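Vesicular integral-membrane protein VIP36 (Canis lupus familiaris, PDB 2DUO) acts as an intracellular calcium-dependent lectin of the early secretory pathway that binds high-mannose glycans and takes part in transporting and sorting the glycoproteins carrying them. Local coordinates at residues A[70-75]-A[156-161]; A[109-114]-A[165-170]. One frame throughout, in Å; residues are numbered along the deposited sequence.

In the fold
Both contacts lie in the lumenal lectin domain, a beta-sandwich of two antiparallel sheets. Their centres are about 14 Å apart. Contact 2 is the deeper one and joins strand 109-114 of one sheet to strand 165-172 of the other. Contact 1 sits nearer the surface, where the loop after strand 152-155 meets the end of strand 64-73. Strands 64-73 and 165-172 are neighbours in the same sheet. Along the chain the order is 70-75, 109-114, 156-161, 165-170, so the segments of the two contacts alternate in sequence. They touch directly, with Phe-158 and Phe-70 both packing on Leu-113. Leu-113 directly precedes Asp-114, a calcium ligand.

Contact 1 (A[70-75]-A[156-161]); sequences FKVHGT and ADFRNR
Phe-70 and Phe-158 meet in an offset edge-to-face pair at one end of the legume-lectin-like beta-sandwich. Phe-70 lies on strand 64-73. Phe-158 belongs to the loop between strands 152-155 and 165-172. The edge of Phe-70 is directed at the face of Phe-158, with the ring planes at 83°. The nearest atoms are Phe-70 CE2 and Phe-158 CD2, 3.7 Å apart. In Phe-158 the CG lies between the backbone N and the carbonyl carbon (chi1 64°), which turns the ring in toward the sandwich. There it also packs on Leu-113 and Ile-129 of the other sheet.

Val-72 points to the same loop and uses its two methyls separately. CG2 meets the Phe-158 ring, with CE2 3.9 Å away. CG1 lies against the aliphatic part of Arg-159, at CG. Beyond this the Arg-159 chain bends at chi3, and its NE forms a salt bridge with Asp-216.

Asn-160, at the solvent-exposed end of the contact, bonds through both backbone and side chain. Its N donates to Val-72 O over 3.0 Å, nearly straight at 167°. Its OD1 takes the Gly-74 N-H on a lone pair, in the amide plane, at 3.1 Å. The ND2 of the same amide gives a weak bond to Gly-74 O. The Asn-160 amide therefore spans the N-H and C=O of one glycine.

Two waters extend the contact at Lys-71 and Val-72. One molecule accepts from Arg-161 N and, weakly, from Lys-71 NZ. The other makes a doubtful, very short approach to Phe-158 O and accepts from Val-72 N at 2.9 Å.

Contact 2 (A[109-114]-A[165-170]); sequences LAIFLD and TFLAVR. With CA (calcium ion), chain C.
Ile-111 and Val-169 face each other across the core of the beta-sandwich, the fold of the L-type lectins. Strand 109-114 belongs to one sheet and strand 165-172 to the other. The two segments run nearly antiparallel, at 159°, with their axes 10.2 Å apart. That spacing is bridged by apolar side chains.

Ile-111 can be followed outward. Its CB points at the opposite strand and splits into two branches. CG2 stands anti to the backbone N and leans to Leu-167, whose CD2 is 4.1 Å away. The other branch starts at CG1, which lies beside the backbone N (chi1 -51°) and meets Val-169 CG2 at 4.0 Å. It ends at CD1, which reaches Val-169 CG1 at 3.9 Å. Ile-111 and Val-169 thus come tip to tip, and the end of Ile-111 touches both valine methyls.

Leu-167 is shared. Besides Ile-111 it meets Leu-113, and the two leucines lie alongside each other, pointing opposite ways, CD2 against CD1. At the other end Leu-109 CD2 makes a looser approach to Val-169 CG1. Leu-176 of strand 175-181 packs on both Leu-109 and Val-169.

The strand's next residue after Leu-113 serves the calcium site. The Asp-114 carboxylate grips the ion with both oxygens. Tyr-116 O, Asn-118 and Asp-145 also bind this calcium. Two waters complete the set, each 2.5 Å from the ion, with Asp-114 OD1 at 2.6 Å.

Contact 1 (A[70-75]-A[156-161])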
loop_
_atom_site.group_PDB
_atom_site.type_symbol
_atom_site.label_atom_id
_atom_site.label_comp_id
_atom_site.label_asym_id
_atom_site.label_seq_id
_atom_site.Cartn_x
_atom_site.Cartn_y
_atom_site.Cartn_z
ATOM N N PHE A 70 -6.677 7.509 -2.276
ATOM C CA PHE A 70 -6.682 6.613 -3.450
ATOM C C PHE A 70 -8.095 6.565 -4.016
ATOM O O PHE A 70 -9.043 7.009 -3.372
ATOM C CB PHE A 70 -6.219 5.196 -3.041
ATOM C CG PHE A 70 -7.177 4.481 -2.143
ATOM C CD1 PHE A 70 -7.106 4.649 -0.766
ATOM C CD2 PHE A 70 -8.149 3.635 -2.671
ATOM C CE1 PHE A 70 -8.010 4.011 0.079
ATOM C CE2 PHE A 70 -9.080 2.984 -1.839
ATOM C CZ PHE A 70 -9.005 3.181 -0.457
ATOM N N LYS A 71 -8.235 6.038 -5.230
ATOM C CA LYS A 71 -9.545 5.796 -5.808
ATOM C C LYS A 71 -9.456 4.553 -6.671
ATOM O O LYS A 71 -8.653 4.506 -7.595
ATOM C CB LYS A 71 -10.024 6.976 -6.664
ATOM C CG LYS A 71 -11.528 6.913 -6.971
ATOM C CD LYS A 71 -12.006 8.140 -7.762
ATOM C CE LYS A 71 -13.254 7.799 -8.586
ATOM N NZ LYS A 71 -14.361 7.100 -7.831
ATOM N N VAL A 72 -10.291 3.568 -6.382
ATOM C CA VAL A 72 -10.402 2.394 -7.230
ATOM C C VAL A 72 -11.806 2.419 -7.814
ATOM O O VAL A 72 -12.790 2.557 -7.070
ATOM C CB VAL A 72 -10.168 1.093 -6.447
ATOM C CG1 VAL A 72 -10.313 -0.131 -7.373
ATOM C CG2 VAL A 72 -8.826 1.112 -5.798
ATOM N N HIS A 73 -11.895 2.330 -9.140
ATOM C CA HIS A 73 -13.172 2.527 -9.831
ATOM C C HIS A 73 -13.096 1.953 -11.239
ATOM O O HIS A 73 -12.067 2.051 -11.889
ATOM C CB HIS A 73 -13.545 4.016 -9.866
ATOM C CG HIS A 73 -12.526 4.891 -10.524
ATOM N ND1 HIS A 73 -12.728 5.480 -11.752
ATOM C CD2 HIS A 73 -11.296 5.284 -10.116
ATOM C CE1 HIS A 73 -11.664 6.198 -12.076
ATOM N NE2 HIS A 73 -10.779 6.087 -11.103
ATOM N N GLY A 74 -14.188 1.356 -11.690
ATOM C CA GLY A 74 -14.220 0.743 -13.022
ATOM C C GLY A 74 -15.617 0.382 -13.465
ATOM O O GLY A 74 -16.576 0.522 -12.701
ATOM N N THR A 75 -15.721 -0.105 -14.697
ATOM C CA THR A 75 -17.019 -0.377 -15.313
ATOM C C THR A 75 -17.333 -1.881 -15.421
ATOM O O THR A 75 -18.376 -2.257 -15.956
ATOM C CB THR A 75 -17.132 0.313 -16.690
ATOM O OG1 THR A 75 -16.022 -0.068 -17.518
ATOM C CG2 THR A 75 -17.113 1.828 -16.540
ATOM N N ALA A 156 -13.566 -4.293 3.504
ATOM C CA ALA A 156 -13.598 -2.831 3.296
ATOM C C ALA A 156 -14.260 -2.463 1.973
ATOM O O ALA A 156 -13.827 -2.915 0.911
ATOM C CB ALA A 156 -12.176 -2.235 3.348
ATOM N N ASP A 157 -15.282 -1.604 2.029
ATOM C CA ASP A 157 -16.002 -1.217 0.820
ATOM C C ASP A 157 -15.429 0.072 0.221
ATOM O O ASP A 157 -15.811 1.184 0.604
ATOM C CB ASP A 157 -17.504 -1.093 1.152
ATOM C CG ASP A 157 -18.381 -0.849 -0.071
ATOM O OD1 ASP A 157 -17.916 -0.896 -1.230
ATOM O OD2 ASP A 157 -19.579 -0.598 0.156
ATOM N N PHE A 158 -14.502 -0.070 -0.725
ATOM C CA PHE A 158 -13.782 1.100 -1.223
ATOM C C PHE A 158 -13.824 1.337 -2.728
ATOM O O PHE A 158 -13.241 2.308 -3.196
ATOM C CB PHE A 158 -12.337 1.119 -0.696
ATOM C CG PHE A 158 -11.485 -0.022 -1.170
ATOM C CD1 PHE A 158 -11.121 -1.050 -0.294
ATOM C CD2 PHE A 158 -11.013 -0.061 -2.488
ATOM C CE1 PHE A 158 -10.294 -2.097 -0.720
ATOM C CE2 PHE A 158 -10.201 -1.128 -2.933
ATOM C CZ PHE A 158 -9.847 -2.136 -2.046
ATOM N N ARG A 159 -14.472 0.452 -3.490
ATOM C CA ARG A 159 -14.592 0.665 -4.948
ATOM C C ARG A 159 -15.817 1.499 -5.268
ATOM O O ARG A 159 -16.853 1.314 -4.625
ATOM C CB ARG A 159 -14.756 -0.638 -5.720
ATOM C CG ARG A 159 -13.552 -1.540 -5.768
ATOM C CD ARG A 159 -13.840 -2.732 -6.683
ATOM N NE ARG A 159 -14.015 -2.373 -8.104
ATOM C CZ ARG A 159 -15.179 -2.377 -8.762
ATOM N NH1 ARG A 159 -16.309 -2.715 -8.141
ATOM N NH2 ARG A 159 -15.219 -2.055 -10.055
ATOM N N ASN A 160 -15.694 2.344 -6.291
ATOM C CA ASN A 160 -16.824 3.070 -6.899
ATOM C C ASN A 160 -17.642 3.864 -5.874
ATOM O O ASN A 160 -18.874 3.890 -5.950
ATOM C CB ASN A 160 -17.756 2.118 -7.686
ATOM C CG ASN A 160 -17.129 1.577 -8.982
ATOM O OD1 ASN A 160 -16.244 2.182 -9.572
ATOM N ND2 ASN A 160 -17.619 0.434 -9.431
ATOM N N ARG A 161 -16.966 4.489 -4.913
ATOM C CA ARG A 161 -17.663 5.322 -3.907
ATOM C C ARG A 161 -17.866 6.759 -4.433
ATOM O O ARG A 161 -17.043 7.252 -5.206
ATOM C CB ARG A 161 -16.899 5.318 -2.573
ATOM C CG ARG A 161 -16.604 3.924 -2.002
ATOM C CD ARG A 161 -17.856 3.068 -1.834
ATOM N NE ARG A 161 -18.875 3.709 -0.999
ATOM C CZ ARG A 161 -18.987 3.535 0.314
ATOM N NH1 ARG A 161 -18.154 2.708 0.959
ATOM N NH2 ARG A 161 -19.959 4.166 0.978
HETATM O O HOH W 1 -14.192 5.228 -5.198
HETATM O O HOH W 2 -11.757 4.111 -3.946
#

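Contact 2 (A[109-114]-A[165-170])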
loop_
_atom_site.group_PDB
_atom_site.type_symbol
_atom_site.label_atom_id
_atom_site.label_comp_id
_atom_site.label_asym_id
_atom_site.label_seq_id
_atom_site.Cartn_x
_atom_site.Cartn_y
_atom_site.Cartn_z
ATOM N N LEU A 109 7.232 -4.637 4.500
ATOM C CA LEU A 109 5.807 -4.605 4.821
ATOM C C LEU A 109 4.972 -4.336 3.580
ATOM O O LEU A 109 5.328 -3.504 2.767
ATOM C CB LEU A 109 5.564 -3.491 5.855
ATOM C CG LEU A 109 4.116 -3.065 6.075
ATOM C CD1 LEU A 109 3.368 -4.181 6.843
ATOM C CD2 LEU A 109 4.036 -1.726 6.827
ATOM N N ALA A 110 3.874 -5.071 3.437
ATOM C CA ALA A 110 2.895 -4.799 2.389
ATOM C C ALA A 110 1.557 -4.582 3.039
ATOM O O ALA A 110 1.199 -5.256 4.018
ATOM C CB ALA A 110 2.800 -5.984 1.406
ATOM N N ILE A 111 0.815 -3.637 2.484
ATOM C CA ILE A 111 -0.583 -3.486 2.821
ATOM C C ILE A 111 -1.373 -3.673 1.539
ATOM O O ILE A 111 -1.232 -2.878 0.595
ATOM C CB ILE A 111 -0.914 -2.105 3.455
ATOM C CG1 ILE A 111 0.020 -1.761 4.633
ATOM C CG2 ILE A 111 -2.355 -2.093 3.871
ATOM C CD1 ILE A 111 1.248 -0.966 4.215
ATOM N N PHE A 112 -2.202 -4.721 1.489
ATOM C CA PHE A 112 -2.907 -5.071 0.259
ATOM C C PHE A 112 -4.370 -4.622 0.314
ATOM O O PHE A 112 -5.080 -4.907 1.283
ATOM C CB PHE A 112 -2.931 -6.575 0.039
ATOM C CG PHE A 112 -1.586 -7.208 0.004
ATOM C CD1 PHE A 112 -0.573 -6.700 -0.817
ATOM C CD2 PHE A 112 -1.352 -8.356 0.749
ATOM C CE1 PHE A 112 0.684 -7.329 -0.868
ATOM C CE2 PHE A 112 -0.082 -8.994 0.693
ATOM C CZ PHE A 112 0.907 -8.471 -0.106
ATOM N N LEU A 113 -4.785 -3.932 -0.740
ATOM C CA LEU A 113 -6.177 -3.567 -0.934
ATOM C C LEU A 113 -6.686 -4.434 -2.070
ATOM O O LEU A 113 -6.597 -4.034 -3.232
ATOM C CB LEU A 113 -6.279 -2.090 -1.292
ATOM C CG LEU A 113 -5.971 -1.121 -0.137
ATOM C CD1 LEU A 113 -4.488 -0.872 0.041
ATOM C CD2 LEU A 113 -6.650 0.182 -0.475
ATOM N N ASP A 114 -7.243 -5.589 -1.712
ATOM C CA ASP A 114 -7.488 -6.680 -2.668
ATOM C C ASP A 114 -8.960 -6.630 -2.996
ATOM O O ASP A 114 -9.787 -6.818 -2.106
ATOM C CB ASP A 114 -7.137 -8.020 -2.005
ATOM C CG ASP A 114 -7.318 -9.214 -2.943
ATOM O OD1 ASP A 114 -6.836 -10.319 -2.608
ATOM O OD2 ASP A 114 -7.949 -9.061 -4.011
ATOM N N THR A 165 -11.995 8.355 -0.606
ATOM C CA THR A 165 -11.654 7.198 0.215
ATOM C C THR A 165 -10.187 7.318 0.601
ATOM O O THR A 165 -9.345 7.611 -0.240
ATOM C CB THR A 165 -11.865 5.852 -0.537
ATOM O OG1 THR A 165 -11.232 5.898 -1.826
ATOM C CG2 THR A 165 -13.331 5.537 -0.714
ATOM N N PHE A 166 -9.877 7.048 1.867
ATOM C CA PHE A 166 -8.516 7.184 2.389
ATOM C C PHE A 166 -8.153 5.967 3.227
ATOM O O PHE A 166 -9.028 5.282 3.793
ATOM C CB PHE A 166 -8.361 8.404 3.336
ATOM C CG PHE A 166 -8.887 9.706 2.779
ATOM C CD1 PHE A 166 -10.252 9.990 2.803
ATOM C CD2 PHE A 166 -8.007 10.636 2.245
ATOM C CE1 PHE A 166 -10.736 11.205 2.283
ATOM C CE2 PHE A 166 -8.467 11.855 1.733
ATOM C CZ PHE A 166 -9.832 12.133 1.744
ATOM N N LEU A 167 -6.842 5.768 3.355
ATOM C CA LEU A 167 -6.250 4.737 4.213
ATOM C C LEU A 167 -5.109 5.351 5.007
ATOM O O LEU A 167 -4.382 6.210 4.497
ATOM C CB LEU A 167 -5.666 3.601 3.350
ATOM C CG LEU A 167 -5.395 2.297 4.103
ATOM C CD1 LEU A 167 -6.655 1.501 4.223
ATOM C CD2 LEU A 167 -4.348 1.499 3.380
ATOM N N ALA A 168 -4.951 4.903 6.255
ATOM C CA ALA A 168 -3.832 5.305 7.094
ATOM C C ALA A 168 -3.092 4.066 7.581
ATOM O O ALA A 168 -3.712 3.070 7.934
ATOM C CB ALA A 168 -4.319 6.150 8.293
ATOM N N VAL A 169 -1.767 4.146 7.567
ATOM C CA VAL A 169 -0.883 3.071 8.041
ATOM C C VAL A 169 0.069 3.724 9.010
ATOM O O VAL A 169 0.851 4.591 8.623
ATOM C CB VAL A 169 -0.111 2.413 6.874
ATOM C CG1 VAL A 169 0.851 1.290 7.392
ATOM C CG2 VAL A 169 -1.107 1.862 5.805
ATOM N N ARG A 170 -0.040 3.345 10.282
ATOM C CA ARG A 170 0.816 3.882 11.330
ATOM C C ARG A 170 1.756 2.760 11.819
ATOM O O ARG A 170 1.332 1.610 12.021
ATOM C CB ARG A 170 -0.048 4.440 12.480
ATOM C CG ARG A 170 0.754 5.100 13.626
ATOM C CD ARG A 170 -0.151 5.269 14.865
ATOM N NE ARG A 170 0.584 5.922 15.960
ATOM C CZ ARG A 170 1.258 5.297 16.932
ATOM N NH1 ARG A 170 1.291 3.965 17.012
ATOM N NH2 ARG A 170 1.899 6.026 17.853
HETATM CA CA CA C . -7.542 -11.302 -4.913
HETATM O O HOH W 3 -7.214 -9.723 -6.774
HETATM O O HOH W 4 -5.141 -11.793 -4.886
#